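Local coordinates for carbohydrate binding module family 33 and 10 domain protein (Teredinibacter turnerae, PDB 6RW7) that is, in this part, the AA10 lytic polysaccharide monooxygenase domain, a copper-binding oxidoreductase that probably acts on cellulose, at residues A[5-10]-A[197-202]; A[12-17]-A[85-90]. One frame throughout, in Å; residues are numbered along the deposited sequence.

Contact 1: A[5-10]-A[197-202]. With CU (copper (II) ion), chain C.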
ATOM      1  N   GLU A   5       3.537   2.453   6.742  1.00 10.03           N
ATOM      2  CA  GLU A   5       4.884   2.630   7.324  1.00 11.29           C
ATOM      3  C   GLU A   5       5.479   1.290   7.748  1.00 11.04           C
ATOM      4  O   GLU A   5       6.702   1.111   7.587  1.00 11.68           O
ATOM      5  CB  GLU A   5       4.767   3.596   8.497  1.00 12.02           C
ATOM      6  CG  GLU A   5       6.039   3.760   9.299  1.00 13.58           C
ATOM      7  CD  GLU A   5       5.931   4.881  10.317  1.00 15.35           C
ATOM      8  OE1 GLU A   5       5.445   5.963   9.962  1.00 17.27           O
ATOM      9  OE2 GLU A   5       6.338   4.651  11.460  1.00 18.27           O
ATOM     10  N   SER A   6       4.674   0.406   8.319  1.00 11.45           N
ATOM     11  CA  SER A   6       5.149  -0.891   8.847  1.00 11.49           C
ATOM     12  C   SER A   6       4.114  -1.956   8.545  1.00 12.32           C
ATOM     13  O   SER A   6       2.963  -1.758   8.897  1.00 12.84           O
ATOM     14  CB  SER A   6       5.405  -0.816  10.338  1.00 13.18           C
ATOM     15  OG  SER A   6       5.878  -2.072  10.768  1.00 15.82           O
ATOM     16  N   PRO A   7       4.451  -3.083   7.882  1.00 11.57           N
ATOM     17  CA  PRO A   7       5.745  -3.270   7.224  1.00 11.02           C
ATOM     18  C   PRO A   7       5.925  -2.201   6.149  1.00 11.13           C
ATOM     19  O   PRO A   7       4.941  -1.596   5.683  1.00 11.03           O
ATOM     20  CB  PRO A   7       5.625  -4.645   6.576  1.00 11.58           C
ATOM     21  CG  PRO A   7       4.127  -4.774   6.361  1.00 12.80           C
ATOM     22  CD  PRO A   7       3.512  -4.175   7.607  1.00 12.05           C
ATOM     23  N   PRO A   8       7.173  -1.875   5.777  1.00 11.10           N
ATOM     24  CA  PRO A   8       7.394  -0.716   4.930  1.00 10.57           C
ATOM     25  C   PRO A   8       6.841  -0.922   3.521  1.00  9.69           C
ATOM     26  O   PRO A   8       7.282  -1.801   2.807  1.00 10.33           O
ATOM     27  CB  PRO A   8       8.912  -0.523   4.903  1.00 11.07           C
ATOM     28  CG  PRO A   8       9.462  -1.866   5.333  1.00 11.91           C
ATOM     29  CD  PRO A   8       8.424  -2.474   6.252  1.00 11.77           C
ATOM     30  N   SER A   9       5.938  -0.032   3.124  1.00  8.86           N
ATOM     31  CA  SER A   9       5.361  -0.002   1.768  1.00  9.00           C
ATOM     32  C   SER A   9       6.372   0.551   0.771  1.00  9.00           C
ATOM     33  O   SER A   9       7.438   1.069   1.151  1.00  9.24           O
ATOM     34  CB  SER A   9       4.113   0.851   1.713  1.00  8.92           C
ATOM     35  OG  SER A   9       4.431   2.216   1.934  1.00  8.95           O
ATOM     36  N   ARG A  10       6.003   0.502  -0.497  1.00  9.00           N
ATOM     37  CA  ARG A  10       6.838   1.113  -1.554  1.00  8.83           C
ATOM     38  C   ARG A  10       7.056   2.593  -1.229  1.00  9.28           C
ATOM     39  O   ARG A  10       8.145   3.107  -1.538  1.00  9.08           O
ATOM     40  CB  ARG A  10       6.191   0.932  -2.922  1.00  9.20           C
ATOM     41  CG  ARG A  10       6.183  -0.521  -3.370  1.00  9.25           C
ATOM     42  CD  ARG A  10       5.621  -0.753  -4.745  1.00  9.57           C
ATOM     43  NE  ARG A  10       5.745  -2.174  -5.069  1.00 10.15           N
ATOM     44  CZ  ARG A  10       5.465  -2.714  -6.249  1.00 10.16           C
ATOM     45  NH1 ARG A  10       5.000  -1.975  -7.255  1.00 10.37           N
ATOM     46  NH2 ARG A  10       5.689  -4.013  -6.413  1.00 10.78           N
ATOM     47  N   SER A 197      -1.660   1.783  -0.984  1.00  9.50           N
ATOM     48  CA  SER A 197      -0.275   1.472  -0.577  1.00  9.98           C
ATOM     49  C   SER A 197       0.018   0.001  -0.847  1.00 10.31           C
ATOM     50  O   SER A 197      -0.782  -0.859  -0.435  1.00 10.84           O
ATOM     51  CB  SER A 197      -0.074   1.867   0.854  1.00 10.45           C
ATOM     52  OG  SER A 197       1.297   1.876   1.236  1.00 10.19           O
ATOM     53  N   CYS A 198       1.100  -0.278  -1.568  1.00 10.46           N
ATOM     54  CA  CYS A 198       1.590  -1.650  -1.830  1.00  9.96           C
ATOM     55  C   CYS A 198       2.787  -1.976  -0.941  1.00  9.72           C
ATOM     56  O   CYS A 198       3.660  -1.122  -0.774  1.00  9.17           O
ATOM     57  CB  CYS A 198       2.002  -1.820  -3.281  1.00 11.18           C
ATOM     58  SG  CYS A 198       0.561  -2.081  -4.342  1.00 12.80           S
ATOM     59  N   VAL A 199       2.840  -3.202  -0.444  1.00  9.48           N
ATOM     60  CA  VAL A 199       3.957  -3.699   0.385  1.00  9.73           C
ATOM     61  C   VAL A 199       4.546  -4.931  -0.298  1.00  9.61           C
ATOM     62  O   VAL A 199       3.805  -5.912  -0.525  1.00  9.43           O
ATOM     63  CB  VAL A 199       3.490  -4.041   1.811  1.00 10.14           C
ATOM     64  CG1 VAL A 199       4.697  -4.330   2.683  1.00 10.72           C
ATOM     65  CG2 VAL A 199       2.644  -2.928   2.414  1.00 10.68           C
ATOM     66  N   ASP A 200       5.849  -4.902  -0.530  1.00 10.28           N
ATOM     67  CA  ASP A 200       6.617  -6.041  -1.086  1.00 10.25           C
ATOM     68  C   ASP A 200       7.135  -6.858   0.092  1.00 10.28           C
ATOM     69  O   ASP A 200       7.937  -6.321   0.894  1.00 10.13           O
ATOM     70  CB  ASP A 200       7.739  -5.525  -1.989  1.00 11.07           C
ATOM     71  CG  ASP A 200       7.223  -4.859  -3.241  1.00 11.28           C
ATOM     72  OD1 ASP A 200       6.788  -5.563  -4.150  1.00 12.72           O
ATOM     73  OD2 ASP A 200       7.203  -3.627  -3.273  1.00 11.25           O
ATOM     74  N   VAL A 201       6.690  -8.108   0.206  1.00 10.05           N
ATOM     75  CA  VAL A 201       7.032  -8.988   1.344  1.00 10.78           C
ATOM     76  C   VAL A 201       7.592 -10.322   0.852  1.00 10.69           C
ATOM     77  O   VAL A 201       7.220 -10.787  -0.220  1.00 11.80           O
ATOM     78  CB  VAL A 201       5.820  -9.193   2.257  1.00 10.47           C
ATOM     79  CG1 VAL A 201       5.564  -7.932   3.068  1.00 11.26           C
ATOM     80  CG2 VAL A 201       4.602  -9.632   1.463  1.00 11.27           C
ATOM     81  N   ASP A 202       8.507 -10.879   1.625  1.00 11.56           N
ATOM     82  CA  ASP A 202       9.113 -12.203   1.370  1.00 12.01           C
ATOM     83  C   ASP A 202       8.779 -13.080   2.573  1.00 10.68           C
ATOM     84  O   ASP A 202       9.244 -12.820   3.688  1.00 10.60           O
ATOM     85  CB  ASP A 202      10.609 -12.081   1.107  1.00 14.41           C
ATOM     86  CG  ASP A 202      11.323 -13.410   0.936  1.00 17.09           C
ATOM     87  OD1 ASP A 202      10.646 -14.427   0.711  1.00 15.90           O
ATOM     88  OD2 ASP A 202      12.573 -13.413   1.100  1.00 23.33           O
TER
HETATM   89 CU    CU C 302       4.891   7.530  11.342  1.00 15.56          CU
HETATM   90  O   HOH W   1       7.087  -2.471   0.155  1.00 10.38           O
HETATM   91  O   HOH W   2       8.808  -4.078   2.329  1.00 12.19           O
HETATM   92  O   HOH W   3       4.612   9.209  12.712  1.00 35.06           O
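Arg-10 grips Asp-200 side-on: NE meets OD2 at 2.7 Å and NH2 meets OD1 at 3.0 Å, the latter almost straight. Both oxygens offer their syn lone pairs, and the guanidinium and carboxylate planes lie only 13° apart, so the salt bridge is nearly flat. The arginine gets there with CG anti to its carbonyl carbon (chi1 -68°) and an extended chain out to NE, which carries CD past Cys-198 CB. Its backbone N adds a hydrogen bond to Cys-198 O, 2.9 Å. One residue before Asp-200, Val-199 spreads its two methyls along the turn: CG1 reaches Pro-7 CG at 3.7 Å, and CG2 lies against Ser-9 CA. Two waters bind Pro-8 O, one linking it to Asp-200 N and the other to Asp-200 O. Ser-9 OG caps the helix start at Gln-12 N and also bonds Ile-4 O. Glu-5 points away, its OE1 binding copper(II) at 2.2 Å with Asp-101 and His-165. The turn, with a cis peptide before Pro-7, leads from strand 3-6, bulged against Val-99, into helix 10-17 across strand 193-202 (CA 7-to-10 and CA 197-to-200 directions 102° apart), which pairs parallel with strand 89-90 and antiparallel with strand 178-187.

Contact 2: A[12-17]-A[85-90]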
ATOM      1  N   GLN A  12       7.072   4.035   1.751  1.00  8.81           N
ATOM      2  CA  GLN A  12       7.954   4.157   2.930  1.00  9.06           C
ATOM      3  C   GLN A  12       9.408   4.061   2.460  1.00  9.13           C
ATOM      4  O   GLN A  12      10.234   4.888   2.847  1.00  9.47           O
ATOM      5  CB  GLN A  12       7.618   3.082   3.969  1.00  9.17           C
ATOM      6  CG  GLN A  12       8.580   3.093   5.146  1.00  9.81           C
ATOM      7  CD  GLN A  12       8.509   4.361   5.963  1.00 10.36           C
ATOM      8  OE1 GLN A  12       7.425   4.879   6.219  1.00 11.34           O
ATOM      9  NE2 GLN A  12       9.646   4.846   6.466  1.00 11.39           N
ATOM     10  N   HIS A  13       9.729   3.041   1.688  1.00  9.02           N
ATOM     11  CA  HIS A  13      11.112   2.860   1.194  1.00  9.77           C
ATOM     12  C   HIS A  13      11.501   4.009   0.264  1.00 10.02           C
ATOM     13  O   HIS A  13      12.604   4.543   0.423  1.00 10.75           O
ATOM     14  CB  HIS A  13      11.267   1.574   0.386  1.00  9.78           C
ATOM     15  CG  HIS A  13      11.130   0.297   1.142  1.00 10.40           C
ATOM     16  ND1 HIS A  13      12.020  -0.089   2.107  1.00 10.54           N
ATOM     17  CD2 HIS A  13      10.243  -0.705   1.006  1.00 10.22           C
ATOM     18  CE1 HIS A  13      11.692  -1.299   2.537  1.00 10.75           C
ATOM     19  NE2 HIS A  13      10.587  -1.695   1.883  1.00 11.12           N
ATOM     20  N   CYS A  14      10.663   4.272  -0.742  1.00 10.30           N
ATOM     21  CA  CYS A  14      10.977   5.150  -1.891  1.00 10.54           C
ATOM     22  C   CYS A  14       9.979   6.299  -1.843  1.00  9.97           C
ATOM     23  O   CYS A  14       8.888   6.139  -2.362  1.00 10.36           O
ATOM     24  CB  CYS A  14      10.959   4.391  -3.218  1.00 10.58           C
ATOM     25  SG  CYS A  14      11.782   2.767  -3.182  1.00 11.40           S
ATOM     26  N   GLY A  15      10.357   7.372  -1.156  1.00 10.11           N
ATOM     27  CA  GLY A  15       9.404   8.407  -0.725  1.00 10.43           C
ATOM     28  C   GLY A  15       9.773   8.884   0.654  1.00 10.17           C
ATOM     29  O   GLY A  15      10.571   9.839   0.784  1.00 10.92           O
ATOM     30  N   ALA A  16       9.276   8.217   1.685  1.00 10.23           N
ATOM     31  CA  ALA A  16       9.521   8.676   3.066  1.00 10.16           C
ATOM     32  C   ALA A  16      11.022   8.597   3.362  1.00 11.59           C
ATOM     33  O   ALA A  16      11.573   9.545   3.938  1.00 13.31           O
ATOM     34  CB  ALA A  16       8.693   7.886   4.043  1.00 11.76           C
ATOM     35  N   GLU A  17      11.657   7.490   3.006  1.00 11.39           N
ATOM     36  CA  GLU A  17      13.080   7.261   3.326  1.00 11.84           C
ATOM     37  C   GLU A  17      13.953   7.759   2.175  1.00 12.66           C
ATOM     38  O   GLU A  17      14.606   8.779   2.337  1.00 16.65           O
ATOM     39  CB  GLU A  17      13.326   5.792   3.628  1.00 12.10           C
ATOM     40  CG  GLU A  17      12.678   5.343   4.909  1.00 13.53           C
ATOM     41  CD  GLU A  17      12.896   3.878   5.238  1.00 15.57           C
ATOM     42  OE1 GLU A  17      13.920   3.293   4.730  1.00 16.60           O
ATOM     43  OE2 GLU A  17      12.059   3.320   5.993  1.00 15.69           O
ATOM     44  N   ASN A  85      12.723  -4.445  -9.394  1.00 14.04           N
ATOM     45  CA  ASN A  85      13.072  -5.184  -8.155  0.50 14.17           C
ATOM     46  C   ASN A  85      12.961  -4.182  -7.004  1.00 15.79           C
ATOM     47  O   ASN A  85      13.958  -3.529  -6.664  1.00 17.65           O
ATOM     48  CB  ASN A  85      14.443  -5.864  -8.235  0.50 15.02           C
ATOM     49  CG  ASN A  85      14.658  -6.875  -7.129  0.50 15.57           C
ATOM     50  OD1 ASN A  85      13.865  -6.955  -6.191  0.50 15.51           O
ATOM     51  ND2 ASN A  85      15.729  -7.650  -7.230  0.50 15.83           N
ATOM     52  N   TRP A  86      11.757  -4.028  -6.467  1.00 13.47           N
ATOM     53  CA  TRP A  86      11.492  -3.119  -5.324  1.00 13.03           C
ATOM     54  C   TRP A  86      12.129  -3.686  -4.057  1.00 12.88           C
ATOM     55  O   TRP A  86      12.298  -4.909  -3.925  1.00 13.61           O
ATOM     56  CB  TRP A  86       9.983  -2.959  -5.143  1.00 12.53           C
ATOM     57  CG  TRP A  86       9.307  -2.152  -6.206  1.00 12.07           C
ATOM     58  CD1 TRP A  86       8.803  -2.575  -7.403  1.00 12.15           C
ATOM     59  CD2 TRP A  86       9.061  -0.742  -6.138  1.00 11.10           C
ATOM     60  NE1 TRP A  86       8.284  -1.519  -8.096  1.00 12.42           N
ATOM     61  CE2 TRP A  86       8.409  -0.384  -7.332  1.00 11.30           C
ATOM     62  CE3 TRP A  86       9.301   0.235  -5.162  1.00 11.14           C
ATOM     63  CZ2 TRP A  86       7.994   0.917  -7.573  1.00 11.88           C
ATOM     64  CZ3 TRP A  86       8.903   1.528  -5.410  1.00 11.95           C
ATOM     65  CH2 TRP A  86       8.260   1.856  -6.601  1.00 11.89           C
ATOM     66  N   PRO A  87      12.437  -2.855  -3.043  1.00 12.81           N
ATOM     67  CA  PRO A  87      12.889  -3.355  -1.754  1.00 12.69           C
ATOM     68  C   PRO A  87      11.841  -4.289  -1.145  1.00 14.10           C
ATOM     69  O   PRO A  87      10.660  -4.005  -1.212  1.00 14.25           O
ATOM     70  CB  PRO A  87      13.052  -2.107  -0.858  1.00 12.91           C
ATOM     71  CG  PRO A  87      13.080  -0.943  -1.825  1.00 13.01           C
ATOM     72  CD  PRO A  87      12.318  -1.381  -3.056  1.00 12.58           C
ATOM     73  N   VAL A  88      12.297  -5.386  -0.539  0.50 13.60           N
ATOM     74  CA  VAL A  88      11.426  -6.466   0.010  0.50 14.02           C
ATOM     75  C   VAL A  88      11.794  -6.698   1.476  0.50 15.08           C
ATOM     76  O   VAL A  88      13.014  -6.759   1.773  0.50 15.72           O
ATOM     77  CB  VAL A  88      11.598  -7.767  -0.793  0.50 14.47           C
ATOM     78  CG1 VAL A  88      12.866  -8.494  -0.359  0.50 14.03           C
ATOM     79  CG2 VAL A  88      10.391  -8.688  -0.675  0.50 14.27           C
ATOM     80  N   THR A  89      10.806  -6.872   2.359  1.00 14.98           N
ATOM     81  CA  THR A  89      11.083  -7.173   3.772  1.00 15.69           C
ATOM     82  C   THR A  89      10.475  -8.521   4.121  1.00 13.38           C
ATOM     83  O   THR A  89       9.430  -8.951   3.597  1.00 12.37           O
ATOM     84  CB  THR A  89      10.787  -5.991   4.691  1.00 19.89           C
ATOM     85  OG1 THR A  89       9.418  -5.686   4.501  1.00 20.87           O
ATOM     86  CG2 THR A  89      11.644  -4.772   4.414  1.00 21.66           C
ATOM     87  N   SER A  90      11.193  -9.193   4.991  1.00 12.29           N
ATOM     88  CA  SER A  90      10.792 -10.509   5.533  0.50 13.05           C
ATOM     89  C   SER A  90       9.484 -10.348   6.305  1.00 12.51           C
ATOM     90  O   SER A  90       9.321  -9.332   6.988  1.00 14.78           O
ATOM     91  CB  SER A  90      11.873 -11.081   6.395  0.50 13.41           C
ATOM     92  OG  SER A  90      11.602 -12.448   6.656  0.50 14.87           O
TER
HETATM   93  O   HOH W   2       8.808  -4.078   2.329  1.00 12.19           O
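Water 2 is gripped by four groups: Thr-89 OG1 donates to it at 2.8 Å, His-13 NE2 is hydrogen-bonded to it at 3.0 Å, and it donates to Pro-8 O and Asp-200 O. The water sits at the edge of the imidazole, in its plane, and Thr-89 CG2 also comes up to the edge, 3.9 Å from His-13 CE1. Thr-89 can present both branches because OG1 stands between its backbone N and carbonyl carbon (chi1 59°), leaving CG2 beside the N. The other ring nitrogen, ND1, is hydrogen-bonded to Lys-27 NZ, which should fix the rotation of the imidazole. One face of the ring is taken by Pro-87, whose CB stands 3.5 Å from the centroid of the His-13 ring and 3° off its normal, a clear CH-pi contact. Pro-87 CG extends the packing to His-13 CB. Next along the helix, Cys-14 SG approaches Trp-86 CZ3 at 3.8 Å; it lies 5.0 Å from the centroid of the Trp-86 six-membered ring, 68° off its normal, an oblique sulfur-aromatic contact. That sulfur is disulfide-bonded to Cys-28, and Trp-86 NE1 donates to Thr-82 O. The helix ends in a wider pi-type turn, Glu-17 N to Gln-12 O at 3.0 Å. It belongs to the helical insertion between strands 3-6 and 96-101, consistent with the L2 region of AA10 LPMOs, here packed on the loop entering strand 89-90.

Both contacts are buried, contact 2 lying farther out: its centre is about 11 Å from the chain centre, against about 6 Å for contact 1. The two centres are about 7 Å apart. Strands 193-202 and 89-90 are parallel neighbours in one sheet, joined by probable backbone hydrogen bonds between Asp-202 N and Thr-89 O and between Asp-200 O and Thr-89 N; strand 3-6 leads directly into helix 10-17. Both use water, but only contact 1 adds a salt bridge and a direct backbone hydrogen bond between its segments, while the direct contacts of contact 2 are CH-pi, sulfur-aromatic and apolar. Water 2 joins them, bonded to Pro-8 O and Asp-200 O in contact 1 and to His-13 and Thr-89 in contact 2.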